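PDB 2YK0: erythrocyte membrane protein 1 from Plasmodium falciparum, which probably binds host cell-surface receptors as a parasite adhesin, this chain being its N-terminal NTS-DBL1-alpha and CIDR-gamma double domain. Local coordinates for residues E546-I551 with K559-N564; T511-D516 with G630-H635; N554-K559 with I573-L578; Y469-P474 with I567-H572. The protein carries 8 engineered substitutions. All coordinates share one frame; numbering follows the deposited sequence.

Contact 1: residues E546-I551 with K559-N564; sequences EWTCQI and KLNNFN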
loop_
_atom_site.group_PDB
_atom_site.type_symbol
_atom_site.label_atom_id
_atom_site.label_comp_id
_atom_site.label_asym_id
_atom_site.label_seq_id
_atom_site.Cartn_x
_atom_site.Cartn_y
_atom_site.Cartn_z
ATOM N N GLU A 546 -5.213 8.518 -28.956
ATOM C CA GLU A 546 -5.052 8.974 -30.325
ATOM C C GLU A 546 -4.245 10.258 -30.297
ATOM O O GLU A 546 -4.621 11.246 -29.644
ATOM C CB GLU A 546 -6.371 9.071 -31.128
ATOM C CG GLU A 546 -7.633 9.402 -30.345
ATOM C CD GLU A 546 -8.939 8.838 -30.887
ATOM O OE1 GLU A 546 -9.026 8.572 -32.111
ATOM O OE2 GLU A 546 -9.881 8.666 -30.079
ATOM N N TRP A 547 -3.073 10.176 -30.951
ATOM C CA TRP A 547 -2.039 11.186 -31.041
ATOM C C TRP A 547 -1.930 11.720 -32.416
ATOM O O TRP A 547 -2.038 10.965 -33.395
ATOM C CB TRP A 547 -0.680 10.548 -30.723
ATOM C CG TRP A 547 -0.492 10.213 -29.284
ATOM C CD1 TRP A 547 -0.476 8.969 -28.721
ATOM C CD2 TRP A 547 -0.331 11.145 -28.213
ATOM N NE1 TRP A 547 -0.346 9.075 -27.359
ATOM C CE2 TRP A 547 -0.238 10.402 -27.022
ATOM C CE3 TRP A 547 -0.247 12.545 -28.143
ATOM C CZ2 TRP A 547 -0.050 11.015 -25.780
ATOM C CZ3 TRP A 547 -0.096 13.151 -26.912
ATOM C CH2 TRP A 547 0.015 12.393 -25.750
ATOM N N THR A 548 -1.612 13.028 -32.485
ATOM C CA THR A 548 -1.270 13.719 -33.720
ATOM C C THR A 548 0.078 14.385 -33.514
ATOM O O THR A 548 0.188 15.393 -32.804
ATOM C CB THR A 548 -2.369 14.624 -34.295
ATOM O OG1 THR A 548 -3.668 14.152 -33.921
ATOM C CG2 THR A 548 -2.273 14.720 -35.816
ATOM N N CYS A 549 1.119 13.770 -34.084
ATOM C CA CYS A 549 2.481 14.274 -33.987
ATOM C C CYS A 549 2.859 15.082 -35.211
ATOM O O CYS A 549 2.712 14.609 -36.348
ATOM C CB CYS A 549 3.461 13.141 -33.723
ATOM S SG CYS A 549 3.212 12.340 -32.128
ATOM N N GLN A 550 3.334 16.312 -34.976
ATOM C CA GLN A 550 3.713 17.183 -36.071
ATOM C C GLN A 550 4.880 18.098 -35.718
ATOM O O GLN A 550 4.971 18.587 -34.585
ATOM C CB GLN A 550 2.499 18.001 -36.525
ATOM C CG GLN A 550 2.709 18.647 -37.884
ATOM C CD GLN A 550 1.620 19.585 -38.298
ATOM O OE1 GLN A 550 0.820 20.072 -37.483
ATOM N NE2 GLN A 550 1.608 19.893 -39.583
ATOM N N ILE A 551 5.753 18.355 -36.717
ATOM C CA ILE A 551 6.885 19.259 -36.549
ATOM C C ILE A 551 6.402 20.699 -36.765
ATOM O O ILE A 551 5.999 21.079 -37.867
ATOM C CB ILE A 551 8.123 18.892 -37.410
ATOM C CG1 ILE A 551 8.623 17.462 -37.104
ATOM C CG2 ILE A 551 9.217 19.929 -37.182
ATOM C CD1 ILE A 551 9.657 16.859 -38.044
ATOM N N LYS A 559 -0.159 15.974 -29.809
ATOM C CA LYS A 559 -1.408 16.354 -29.159
ATOM C C LYS A 559 -2.230 15.113 -28.951
ATOM O O LYS A 559 -2.278 14.231 -29.819
ATOM C CB LYS A 559 -2.195 17.390 -29.988
ATOM C CG LYS A 559 -3.536 17.820 -29.371
ATOM C CD LYS A 559 -4.434 18.618 -30.345
ATOM C CE LYS A 559 -5.128 17.815 -31.447
ATOM N NZ LYS A 559 -6.357 17.096 -30.985
ATOM N N LEU A 560 -2.849 15.039 -27.771
ATOM C CA LEU A 560 -3.729 13.945 -27.409
ATOM C C LEU A 560 -5.122 14.347 -27.857
ATOM O O LEU A 560 -5.723 15.282 -27.301
ATOM C CB LEU A 560 -3.668 13.638 -25.900
ATOM C CG LEU A 560 -4.274 12.310 -25.445
ATOM C CD1 LEU A 560 -3.789 11.144 -26.282
ATOM C CD2 LEU A 560 -3.952 12.058 -24.011
ATOM N N ASN A 561 -5.590 13.691 -28.929
ATOM C CA ASN A 561 -6.882 13.958 -29.535
ATOM C C ASN A 561 -8.029 13.723 -28.560
ATOM O O ASN A 561 -8.793 14.656 -28.286
ATOM C CB ASN A 561 -7.034 13.132 -30.794
ATOM C CG ASN A 561 -5.998 13.470 -31.823
ATOM O OD1 ASN A 561 -5.733 14.645 -32.117
ATOM N ND2 ASN A 561 -5.426 12.444 -32.425
ATOM N N ASN A 562 -8.096 12.495 -27.998
ATOM C CA ASN A 562 -9.079 12.025 -27.025
ATOM C C ASN A 562 -8.688 12.400 -25.583
ATOM O O ASN A 562 -8.886 11.609 -24.662
ATOM C CB ASN A 562 -9.245 10.506 -27.182
ATOM C CG ASN A 562 -8.081 9.671 -26.715
ATOM O OD1 ASN A 562 -8.218 8.824 -25.848
ATOM N ND2 ASN A 562 -6.893 9.942 -27.196
ATOM N N PHE A 563 -8.146 13.603 -25.386
ATOM C CA PHE A 563 -7.683 14.042 -24.073
ATOM C C PHE A 563 -8.778 14.223 -23.028
ATOM O O PHE A 563 -9.765 14.913 -23.277
ATOM C CB PHE A 563 -6.811 15.299 -24.185
ATOM C CG PHE A 563 -6.502 15.983 -22.875
ATOM C CD1 PHE A 563 -5.558 15.451 -21.998
ATOM C CD2 PHE A 563 -7.178 17.143 -22.500
ATOM C CE1 PHE A 563 -5.285 16.076 -20.778
ATOM C CE2 PHE A 563 -6.895 17.773 -21.285
ATOM C CZ PHE A 563 -5.949 17.238 -20.434
ATOM N N ASN A 564 -8.559 13.643 -21.843
ATOM C CA ASN A 564 -9.440 13.746 -20.687
ATOM C C ASN A 564 -8.566 14.059 -19.481
ATOM O O ASN A 564 -7.765 13.211 -19.091
ATOM C CB ASN A 564 -10.220 12.431 -20.482
ATOM C CG ASN A 564 -11.216 12.446 -19.339
ATOM O OD1 ASN A 564 -11.727 13.497 -18.913
ATOM N ND2 ASN A 564 -11.525 11.263 -18.833
#

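Contact 2: residues T511-D516 with G630-H635; sequences TTFDVD and GQIKKH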
loop_
_atom_site.group_PDB
_atom_site.type_symbol
_atom_site.label_atom_id
_atom_site.label_comp_id
_atom_site.label_asym_id
_atom_site.label_seq_id
_atom_site.Cartn_x
_atom_site.Cartn_y
_atom_site.Cartn_z
ATOM N N THR A 511 1.521 13.318 -38.289
ATOM C CA THR A 511 1.331 11.868 -38.268
ATOM C C THR A 511 0.487 11.454 -37.094
ATOM O O THR A 511 0.874 11.639 -35.932
ATOM C CB THR A 511 2.556 11.016 -38.622
ATOM O OG1 THR A 511 2.439 9.700 -38.078
ATOM C CG2 THR A 511 3.764 11.577 -38.126
ATOM N N THR A 512 -0.696 10.909 -37.431
ATOM C CA THR A 512 -1.681 10.421 -36.482
ATOM C C THR A 512 -1.633 8.891 -36.296
ATOM O O THR A 512 -1.469 8.148 -37.268
ATOM C CB THR A 512 -3.034 11.086 -36.726
ATOM O OG1 THR A 512 -3.669 11.305 -35.474
ATOM C CG2 THR A 512 -3.923 10.310 -37.659
ATOM N N PHE A 513 -1.665 8.465 -35.014
ATOM C CA PHE A 513 -1.637 7.077 -34.549
ATOM C C PHE A 513 -2.222 6.955 -33.156
ATOM O O PHE A 513 -2.172 7.894 -32.371
ATOM C CB PHE A 513 -0.222 6.480 -34.595
ATOM C CG PHE A 513 0.845 7.293 -33.898
ATOM C CD1 PHE A 513 1.072 7.151 -32.533
ATOM C CD2 PHE A 513 1.618 8.206 -34.605
ATOM C CE1 PHE A 513 2.023 7.929 -31.882
ATOM C CE2 PHE A 513 2.572 8.990 -33.948
ATOM C CZ PHE A 513 2.774 8.837 -32.593
ATOM N N ASP A 514 -2.776 5.789 -32.860
ATOM C CA ASP A 514 -3.398 5.452 -31.587
ATOM C C ASP A 514 -2.483 4.505 -30.796
ATOM O O ASP A 514 -1.820 3.644 -31.379
ATOM C CB ASP A 514 -4.791 4.849 -31.830
ATOM C CG ASP A 514 -4.811 3.394 -32.295
ATOM O OD1 ASP A 514 -4.275 3.099 -33.393
ATOM O OD2 ASP A 514 -5.363 2.552 -31.567
ATOM N N VAL A 515 -2.386 4.699 -29.489
ATOM C CA VAL A 515 -1.500 3.872 -28.676
ATOM C C VAL A 515 -2.237 3.267 -27.530
ATOM O O VAL A 515 -3.070 3.920 -26.898
ATOM C CB VAL A 515 -0.125 4.485 -28.251
ATOM C CG1 VAL A 515 0.793 4.717 -29.439
ATOM C CG2 VAL A 515 -0.291 5.761 -27.438
ATOM N N ASP A 516 -1.906 2.003 -27.261
ATOM C CA ASP A 516 -2.505 1.199 -26.220
ATOM C C ASP A 516 -1.676 1.197 -24.934
ATOM O O ASP A 516 -0.878 0.283 -24.655
ATOM C CB ASP A 516 -2.834 -0.199 -26.761
ATOM C CG ASP A 516 -4.320 -0.479 -26.884
ATOM O OD1 ASP A 516 -5.114 0.513 -27.022
ATOM O OD2 ASP A 516 -4.702 -1.687 -26.815
ATOM N N GLY A 630 5.233 1.008 -36.176
ATOM C CA GLY A 630 5.365 1.344 -37.587
ATOM C C GLY A 630 5.119 2.822 -37.811
ATOM O O GLY A 630 5.911 3.507 -38.466
ATOM N N GLN A 631 4.060 3.323 -37.183
ATOM C CA GLN A 631 3.623 4.708 -37.185
ATOM C C GLN A 631 4.582 5.600 -36.424
ATOM O O GLN A 631 4.821 6.734 -36.855
ATOM C CB GLN A 631 2.231 4.817 -36.560
ATOM C CG GLN A 631 1.065 4.324 -37.432
ATOM C CD GLN A 631 0.981 4.964 -38.799
ATOM O OE1 GLN A 631 0.506 6.115 -38.986
ATOM N NE2 GLN A 631 1.447 4.216 -39.783
ATOM N N ILE A 632 5.116 5.110 -35.278
ATOM C CA ILE A 632 6.063 5.896 -34.471
ATOM C C ILE A 632 7.419 6.114 -35.200
ATOM O O ILE A 632 8.010 7.191 -35.062
ATOM C CB ILE A 632 6.151 5.546 -32.929
ATOM C CG1 ILE A 632 7.323 4.662 -32.595
ATOM C CG2 ILE A 632 4.861 4.989 -32.305
ATOM C CD1 ILE A 632 8.522 5.403 -32.190
ATOM N N LYS A 633 7.902 5.089 -35.969
ATOM C CA LYS A 633 9.115 5.147 -36.813
ATOM C C LYS A 633 8.783 6.071 -37.996
ATOM O O LYS A 633 9.589 6.916 -38.360
ATOM C CB LYS A 633 9.496 3.761 -37.349
ATOM C CG LYS A 633 9.973 2.775 -36.309
ATOM C CD LYS A 633 9.722 1.359 -36.789
ATOM C CE LYS A 633 10.946 0.681 -37.351
ATOM N NZ LYS A 633 10.696 -0.760 -37.621
ATOM N N LYS A 634 7.569 5.946 -38.551
ATOM C CA LYS A 634 7.070 6.819 -39.607
ATOM C C LYS A 634 7.259 8.300 -39.155
ATOM O O LYS A 634 7.760 9.099 -39.951
ATOM C CB LYS A 634 5.597 6.484 -39.912
ATOM C CG LYS A 634 5.025 7.005 -41.226
ATOM C CD LYS A 634 3.637 6.359 -41.568
ATOM C CE LYS A 634 3.744 5.110 -42.434
ATOM N NZ LYS A 634 2.429 4.636 -42.940
ATOM N N HIS A 635 6.958 8.638 -37.861
ATOM C CA HIS A 635 7.193 10.001 -37.370
ATOM C C HIS A 635 8.663 10.282 -37.086
ATOM O O HIS A 635 9.134 11.402 -37.333
ATOM C CB HIS A 635 6.350 10.375 -36.155
ATOM C CG HIS A 635 6.259 11.866 -35.982
ATOM N ND1 HIS A 635 6.927 12.520 -34.965
ATOM C CD2 HIS A 635 5.676 12.796 -36.777
ATOM C CE1 HIS A 635 6.664 13.811 -35.134
ATOM N NE2 HIS A 635 5.895 14.018 -36.201
#

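Contact 3: residues N554-K559 with I573-L578; sequences NLDVCK and ITFKVL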
loop_
_atom_site.group_PDB
_atom_site.type_symbol
_atom_site.label_atom_id
_atom_site.label_comp_id
_atom_site.label_asym_id
_atom_site.label_seq_id
_atom_site.Cartn_x
_atom_site.Cartn_y
_atom_site.Cartn_z
ATOM N N ASN A 554 10.822 24.022 -34.692
ATOM C CA ASN A 554 11.937 23.073 -34.577
ATOM C C ASN A 554 11.650 22.003 -33.509
ATOM O O ASN A 554 12.509 21.162 -33.200
ATOM C CB ASN A 554 13.251 23.824 -34.263
ATOM C CG ASN A 554 13.985 24.373 -35.469
ATOM O OD1 ASN A 554 13.419 24.600 -36.550
ATOM N ND2 ASN A 554 15.271 24.618 -35.296
ATOM N N LEU A 555 10.414 22.032 -32.982
ATOM C CA LEU A 555 9.922 21.171 -31.918
ATOM C C LEU A 555 8.748 20.329 -32.400
ATOM O O LEU A 555 7.775 20.893 -32.882
ATOM C CB LEU A 555 9.531 22.037 -30.690
ATOM C CG LEU A 555 8.740 23.349 -30.933
ATOM C CD1 LEU A 555 7.943 23.732 -29.722
ATOM C CD2 LEU A 555 9.661 24.512 -31.283
ATOM N N ASP A 556 8.858 18.984 -32.330
ATOM C CA ASP A 556 7.758 18.110 -32.725
ATOM C C ASP A 556 6.929 17.714 -31.551
ATOM O O ASP A 556 7.320 16.892 -30.719
ATOM C CB ASP A 556 8.115 16.947 -33.664
ATOM C CG ASP A 556 9.040 15.879 -33.140
ATOM O OD1 ASP A 556 9.724 16.129 -32.124
ATOM O OD2 ASP A 556 9.143 14.817 -33.791
ATOM N N VAL A 557 5.781 18.379 -31.472
ATOM C CA VAL A 557 4.779 18.268 -30.433
ATOM C C VAL A 557 3.757 17.196 -30.794
ATOM O O VAL A 557 3.449 16.980 -31.968
ATOM C CB VAL A 557 4.139 19.670 -30.231
ATOM C CG1 VAL A 557 3.101 19.678 -29.103
ATOM C CG2 VAL A 557 5.221 20.726 -29.993
ATOM N N CYS A 558 3.260 16.507 -29.787
ATOM C CA CYS A 558 2.223 15.522 -29.978
ATOM C C CYS A 558 1.013 15.925 -29.156
ATOM O O CYS A 558 1.154 16.290 -27.984
ATOM C CB CYS A 558 2.720 14.124 -29.645
ATOM S SG CYS A 558 4.054 13.569 -30.725
ATOM N N LYS A 559 -0.159 15.974 -29.809
ATOM C CA LYS A 559 -1.408 16.354 -29.159
ATOM C C LYS A 559 -2.230 15.113 -28.951
ATOM O O LYS A 559 -2.278 14.231 -29.819
ATOM C CB LYS A 559 -2.195 17.390 -29.988
ATOM C CG LYS A 559 -3.536 17.820 -29.371
ATOM C CD LYS A 559 -4.434 18.618 -30.345
ATOM C CE LYS A 559 -5.128 17.815 -31.447
ATOM N NZ LYS A 559 -6.357 17.096 -30.985
ATOM N N ILE A 573 2.628 16.860 -25.434
ATOM C CA ILE A 573 3.936 16.301 -25.078
ATOM C C ILE A 573 4.897 16.438 -26.279
ATOM O O ILE A 573 4.447 16.789 -27.365
ATOM C CB ILE A 573 3.850 14.848 -24.512
ATOM C CG1 ILE A 573 3.560 13.787 -25.600
ATOM C CG2 ILE A 573 2.924 14.756 -23.297
ATOM C CD1 ILE A 573 3.654 12.371 -25.132
ATOM N N THR A 574 6.197 16.192 -26.101
ATOM C CA THR A 574 7.135 16.258 -27.235
ATOM C C THR A 574 7.176 14.865 -27.855
ATOM O O THR A 574 6.760 13.906 -27.206
ATOM C CB THR A 574 8.554 16.696 -26.787
ATOM O OG1 THR A 574 9.225 15.594 -26.161
ATOM C CG2 THR A 574 8.561 17.958 -25.885
ATOM N N PHE A 575 7.693 14.716 -29.073
ATOM C CA PHE A 575 7.756 13.357 -29.602
ATOM C C PHE A 575 8.717 12.483 -28.767
ATOM O O PHE A 575 8.401 11.320 -28.504
ATOM C CB PHE A 575 8.029 13.307 -31.111
ATOM C CG PHE A 575 8.128 11.910 -31.682
ATOM C CD1 PHE A 575 7.050 11.034 -31.620
ATOM C CD2 PHE A 575 9.285 11.477 -32.307
ATOM C CE1 PHE A 575 7.152 9.733 -32.135
ATOM C CE2 PHE A 575 9.384 10.182 -32.820
ATOM C CZ PHE A 575 8.324 9.315 -32.721
ATOM N N LYS A 576 9.833 13.090 -28.267
ATOM C CA LYS A 576 10.854 12.432 -27.436
ATOM C C LYS A 576 10.219 11.863 -26.168
ATOM O O LYS A 576 10.511 10.727 -25.788
ATOM C CB LYS A 576 12.013 13.406 -27.118
ATOM C CG LYS A 576 13.153 12.809 -26.272
ATOM C CD LYS A 576 13.294 13.472 -24.888
ATOM C CE LYS A 576 14.674 14.018 -24.598
ATOM N NZ LYS A 576 15.667 12.965 -24.269
ATOM N N VAL A 577 9.319 12.643 -25.541
ATOM C CA VAL A 577 8.593 12.241 -24.330
ATOM C C VAL A 577 7.703 11.025 -24.651
ATOM O O VAL A 577 7.640 10.078 -23.860
ATOM C CB VAL A 577 7.789 13.445 -23.745
ATOM C CG1 VAL A 577 6.824 13.010 -22.647
ATOM C CG2 VAL A 577 8.730 14.526 -23.224
ATOM N N LEU A 578 7.055 11.060 -25.828
ATOM C CA LEU A 578 6.138 10.025 -26.288
ATOM C C LEU A 578 6.845 8.720 -26.575
ATOM O O LEU A 578 6.376 7.662 -26.160
ATOM C CB LEU A 578 5.339 10.508 -27.520
ATOM C CG LEU A 578 4.322 9.542 -28.128
ATOM C CD1 LEU A 578 3.259 9.145 -27.123
ATOM C CD2 LEU A 578 3.674 10.143 -29.313
#

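Contact 4: residues Y469-P474 with I567-H572; sequences YCKTCP and IDIDKH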
loop_
_atom_site.group_PDB
_atom_site.type_symbol
_atom_site.label_atom_id
_atom_site.label_comp_id
_atom_site.label_asym_id
_atom_site.label_seq_id
_atom_site.Cartn_x
_atom_site.Cartn_y
_atom_site.Cartn_z
ATOM N N TYR A 469 2.811 17.545 -9.814
ATOM C CA TYR A 469 4.220 17.878 -9.986
ATOM C C TYR A 469 4.888 16.994 -11.032
ATOM O O TYR A 469 5.908 17.387 -11.606
ATOM C CB TYR A 469 4.959 17.845 -8.636
ATOM C CG TYR A 469 4.320 18.762 -7.618
ATOM C CD1 TYR A 469 4.132 20.114 -7.890
ATOM C CD2 TYR A 469 3.833 18.266 -6.414
ATOM C CE1 TYR A 469 3.486 20.952 -6.983
ATOM C CE2 TYR A 469 3.190 19.096 -5.495
ATOM C CZ TYR A 469 3.025 20.442 -5.781
ATOM O OH TYR A 469 2.396 21.272 -4.882
ATOM N N CYS A 470 4.260 15.847 -11.340
ATOM C CA CYS A 470 4.754 14.863 -12.303
ATOM C C CYS A 470 4.236 15.016 -13.743
ATOM O O CYS A 470 4.182 14.041 -14.513
ATOM C CB CYS A 470 4.547 13.455 -11.761
ATOM S SG CYS A 470 5.406 13.163 -10.200
ATOM N N LYS A 471 3.892 16.261 -14.106
ATOM C CA LYS A 471 3.424 16.643 -15.434
ATOM C C LYS A 471 4.630 17.030 -16.290
ATOM O O LYS A 471 5.620 17.530 -15.748
ATOM C CB LYS A 471 2.492 17.855 -15.310
ATOM C CG LYS A 471 1.059 17.505 -14.967
ATOM C CD LYS A 471 0.098 18.626 -15.352
ATOM C CE LYS A 471 0.173 19.858 -14.474
ATOM N NZ LYS A 471 -0.755 20.915 -14.951
ATOM N N THR A 472 4.531 16.863 -17.625
ATOM C CA THR A 472 5.584 17.234 -18.589
ATOM C C THR A 472 5.927 18.733 -18.480
ATOM O O THR A 472 5.113 19.518 -17.963
ATOM C CB THR A 472 5.196 16.844 -20.045
ATOM O OG1 THR A 472 6.348 16.954 -20.886
ATOM C CG2 THR A 472 4.091 17.728 -20.627
ATOM N N CYS A 473 7.128 19.128 -18.958
ATOM C CA CYS A 473 7.556 20.528 -18.954
ATOM C C CYS A 473 6.648 21.316 -19.862
ATOM O O CYS A 473 6.353 20.835 -20.962
ATOM C CB CYS A 473 9.005 20.665 -19.418
ATOM S SG CYS A 473 10.244 20.203 -18.192
ATOM N N PRO A 474 6.282 22.563 -19.491
ATOM C CA PRO A 474 5.556 23.417 -20.443
ATOM C C PRO A 474 6.476 23.534 -21.659
ATOM O O PRO A 474 7.645 23.873 -21.470
ATOM C CB PRO A 474 5.441 24.756 -19.700
ATOM C CG PRO A 474 5.720 24.448 -18.287
ATOM C CD PRO A 474 6.627 23.294 -18.259
ATOM N N ILE A 567 -8.320 11.503 -16.497
ATOM C CA ILE A 567 -7.552 10.273 -16.660
ATOM C C ILE A 567 -6.178 10.383 -17.325
ATOM O O ILE A 567 -5.312 9.560 -17.039
ATOM C CB ILE A 567 -8.426 9.081 -17.164
ATOM C CG1 ILE A 567 -8.540 9.019 -18.678
ATOM C CG2 ILE A 567 -9.818 9.037 -16.504
ATOM C CD1 ILE A 567 -8.304 7.679 -19.152
ATOM N N ASP A 568 -5.988 11.366 -18.222
ATOM C CA ASP A 568 -4.725 11.612 -18.940
ATOM C C ASP A 568 -4.029 12.789 -18.275
ATOM O O ASP A 568 -4.690 13.758 -17.892
ATOM C CB ASP A 568 -4.976 11.913 -20.428
ATOM C CG ASP A 568 -5.804 10.870 -21.168
ATOM O OD1 ASP A 568 -5.322 9.721 -21.323
ATOM O OD2 ASP A 568 -6.907 11.218 -21.647
ATOM N N ILE A 569 -2.704 12.701 -18.116
ATOM C CA ILE A 569 -1.915 13.724 -17.416
ATOM C C ILE A 569 -1.783 15.045 -18.177
ATOM O O ILE A 569 -2.142 16.103 -17.640
ATOM C CB ILE A 569 -0.528 13.206 -16.916
ATOM C CG1 ILE A 569 -0.438 11.664 -16.814
ATOM C CG2 ILE A 569 -0.126 13.878 -15.609
ATOM C CD1 ILE A 569 0.105 10.943 -18.090
ATOM N N ASP A 570 -1.261 14.970 -19.427
ATOM C CA ASP A 570 -0.944 16.121 -20.277
ATOM C C ASP A 570 -1.608 16.061 -21.641
ATOM O O ASP A 570 -1.673 14.986 -22.254
ATOM C CB ASP A 570 0.584 16.216 -20.473
ATOM C CG ASP A 570 1.423 15.829 -19.262
ATOM O OD1 ASP A 570 1.638 16.698 -18.388
ATOM O OD2 ASP A 570 1.877 14.654 -19.197
ATOM N N LYS A 571 -2.052 17.230 -22.138
ATOM C CA LYS A 571 -2.691 17.351 -23.450
ATOM C C LYS A 571 -1.650 17.373 -24.574
ATOM O O LYS A 571 -1.862 16.741 -25.612
ATOM C CB LYS A 571 -3.591 18.593 -23.489
ATOM C CG LYS A 571 -4.467 18.731 -24.740
ATOM C CD LYS A 571 -5.663 19.695 -24.546
ATOM C CE LYS A 571 -5.329 21.154 -24.268
ATOM N NZ LYS A 571 -5.116 21.431 -22.814
ATOM N N HIS A 572 -0.526 18.095 -24.356
ATOM C CA HIS A 572 0.596 18.200 -25.295
ATOM C C HIS A 572 1.903 17.697 -24.670
ATOM O O HIS A 572 2.243 18.052 -23.531
ATOM C CB HIS A 572 0.802 19.642 -25.777
ATOM C CG HIS A 572 -0.435 20.310 -26.269
ATOM N ND1 HIS A 572 -1.012 19.958 -27.480
ATOM C CD2 HIS A 572 -1.156 21.309 -25.706
ATOM C CE1 HIS A 572 -2.077 20.736 -27.605
ATOM N NE2 HIS A 572 -2.202 21.571 -26.565
#

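Contact 1: residues E546-I551 with K559-N564
Backbone bonds of an antiparallel beta hairpin in the cysteine-rich interdomain region (CIDR-gamma) hold Thr-548 to Lys-559: Thr-548 N gives to Lys-559 O at 3.0 Å and Lys-559 N returns to Thr-548 O at 3.1 Å. One step on, Trp-547 and Leu-560 form a non-hydrogen-bonded pair, and then Asn-561 N reaches Glu-546 O at 2.7 Å, just where strand 555-560 gives way to the type I turn from Leu-560 to Phe-563.

Polar side chains gather on the Thr-548 and Lys-559 face. Asn-561 OD1 takes two donors: Thr-548 OG1, at 2.8 Å and lying in the plane of the amide C=O, and Lys-559 NZ, also at 2.8 Å and placed on a lone pair. The lysine side chain starts out extended and then bends at chi3 and chi4 (75° and 80°), which brings NZ to the Asn-561 amide in the turn. Two grips on one oxygen should limit how far the amide can turn.

The apolar part lies on the other face. Leu-560 CD1 sits over the six-membered ring of Trp-547, 3.8 Å from its centroid and close to the normal, a CH-pi contact.

Strand 511-518 pairs with the far edge of strand 542-552, and Lys-571 bonds to Leu-560 from the opposite side. Beneath the sheet, Trp-547 meets Leu-578 of helix 575-601.

Contact 2: residues T511-D516 with G630-H635
Phe-513 and Gln-631 bring strand and helix together through their aliphatic parts: Gln-631 CB and CG lie against Phe-513 CB, the closest approach being 3.6 Å between Phe-513 CB and Gln-631 CB. The two side chains run past each other in opposite directions, with ring and amide planes 71° apart. Phe-513 also offers one ring face to Ile-632, whose CG2 lies 4.1 Å from Phe-513 CE1 and toward the rim of the ring. A chi1 of 52° sets that ring between its own backbone N and carbonyl carbon. At the start of the strand, Thr-511 faces the helix near His-635, though the model is too tight there for the detail to be trusted. No clear hydrogen bond crosses between 511-516 and 630-635, and the contact is mainly one of packing.

Farther out, the histidine ring meets Phe-575 edge-to-face, while Thr-512, pointing away from the helix, bonds through OG1 to Trp-547 O. A salt bridge from Asp-514 to Lys-624 adds a second link between the strand and helix 611-636.

The strand falls in the CIDR-gamma sequence range and the helix in a DBL-like one. They run roughly antiparallel, their local axes at 149° and 8.7 Å apart. Helix 611-636 thus packs on edge strand 511-518 of the four-stranded sheet, with strand 542-552 beside that strand and helix 575-601 also against Phe-513.

Contact 3: residues N554-K559 with I573-L578
Ile-573 starts the second segment as a strand residue facing Cys-558. The pair exchanges two backbone bonds, Cys-558 N to Ile-573 O at 2.7 Å and Ile-573 N to Cys-558 O at 3.0 Å, and on the same face Cys-558 CB lies 4.1 Å from Ile-573 CG1.

Thr-574 stands across from Val-557 in the next, non-hydrogen-bonded pair, where the side chains diverge. It ends the strand and is the N-cap of helix 575-601: Thr-574 OG1, held between backbone N and carbonyl carbon at chi1 77°, accepts from Val-577 N at 3.0 Å. The same hydroxyl also bonds to His-364 O. One of the two outer strands of this four-stranded antiparallel sheet therefore runs straight into helix 575-601, which packs against the sheet.

Phe-575 opens the helix yet keeps one tie to the sheet, Phe-575 N donating to Asp-556 O at 2.8 Å. Phe-575 CB lies 3.3 Å from Asp-556 OD2, with the carboxylate and ring planes 68° apart. Cys-558 SG approaches the Phe-575 ring from its edge, 5.3 Å from the centroid, as a sulfur-aromatic contact. That sulfur is bonded to Cys-549, a disulfide across the neighbouring strands 542-552 and 555-560. Phe-575 also touches Ile-632 and Phe-636 of helix 611-636.

Leu-578, a turn later, brings CD2 to 3.7 Å from Cys-558 SG and meets Trp-547 as well.

Contact 4: residues Y469-P474 with I567-H572
Thr-472 and Asp-570 make the polar join between these two loops. The backbone N of Thr-472 donates to Asp-570 OD1 at 3.0 Å, coming from above the carboxylate plane (43° out of it) with an N-H...O angle of 147°. The other carboxylate oxygen, OD2, is held by a salt bridge to Arg-581 of helix 575-601, so the two oxygens serve different parts of the structure, which probably limits how far the carboxylate can turn.

Thr-472 turns its methyl toward the other loop. With OG1 anti to the backbone N (chi1 -168°), Thr-472 CG2 falls between backbone N and carbonyl carbon and reaches 3.5 Å from both Asp-570 OD1 and His-572 O. The threonine hydroxyl makes a weak hydrogen bond to Asp-353 OD2.

Neither segment contains a regular helix, and strand 572-574 begins only at His-572. Residues 469-474 are a disulfide-braced loop: Cys-470 is bonded to Cys-380 and Cys-473 to Cys-357. Residues 567-572 belong to the connection leading from strand 555-560 into strand 572-574.

Lys-471 lies alongside with its aliphatic part. Lys-471 CB is 3.4 Å from Asp-570 OD1, while Lys-471 CG packs 3.9 Å from Ile-569 CG2 as the two side chains slide past each other in opposite directions. A bend at chi3 carries the lysine end away, leaving Lys-471 NZ 5.9 Å from Asp-570 OD1, so any attraction between the charges acts at a distance.

Contacts 1, 2 and 3 build on one four-stranded antiparallel sheet, their centres 10 to 12 Å apart. Contacts 1 and 3 share Lys-559 and are joined by the Cys-549 to Cys-558 disulfide. Contact 2 abuts contact 1 through strand 511-518, where Thr-511 N lies 2.6 Å from Cys-549 O, and meets contact 3 where Ile-632 O comes 3.2 Å from Phe-575 CZ. Contact 4 lies at the sheet's other margin, its centre about 12 Å from that of contact 3 and about 20 Å from that of contact 2. The side chain of Asn-562 in contact 1 is about 11 Å from that of Glu-534, a magnesium ligand.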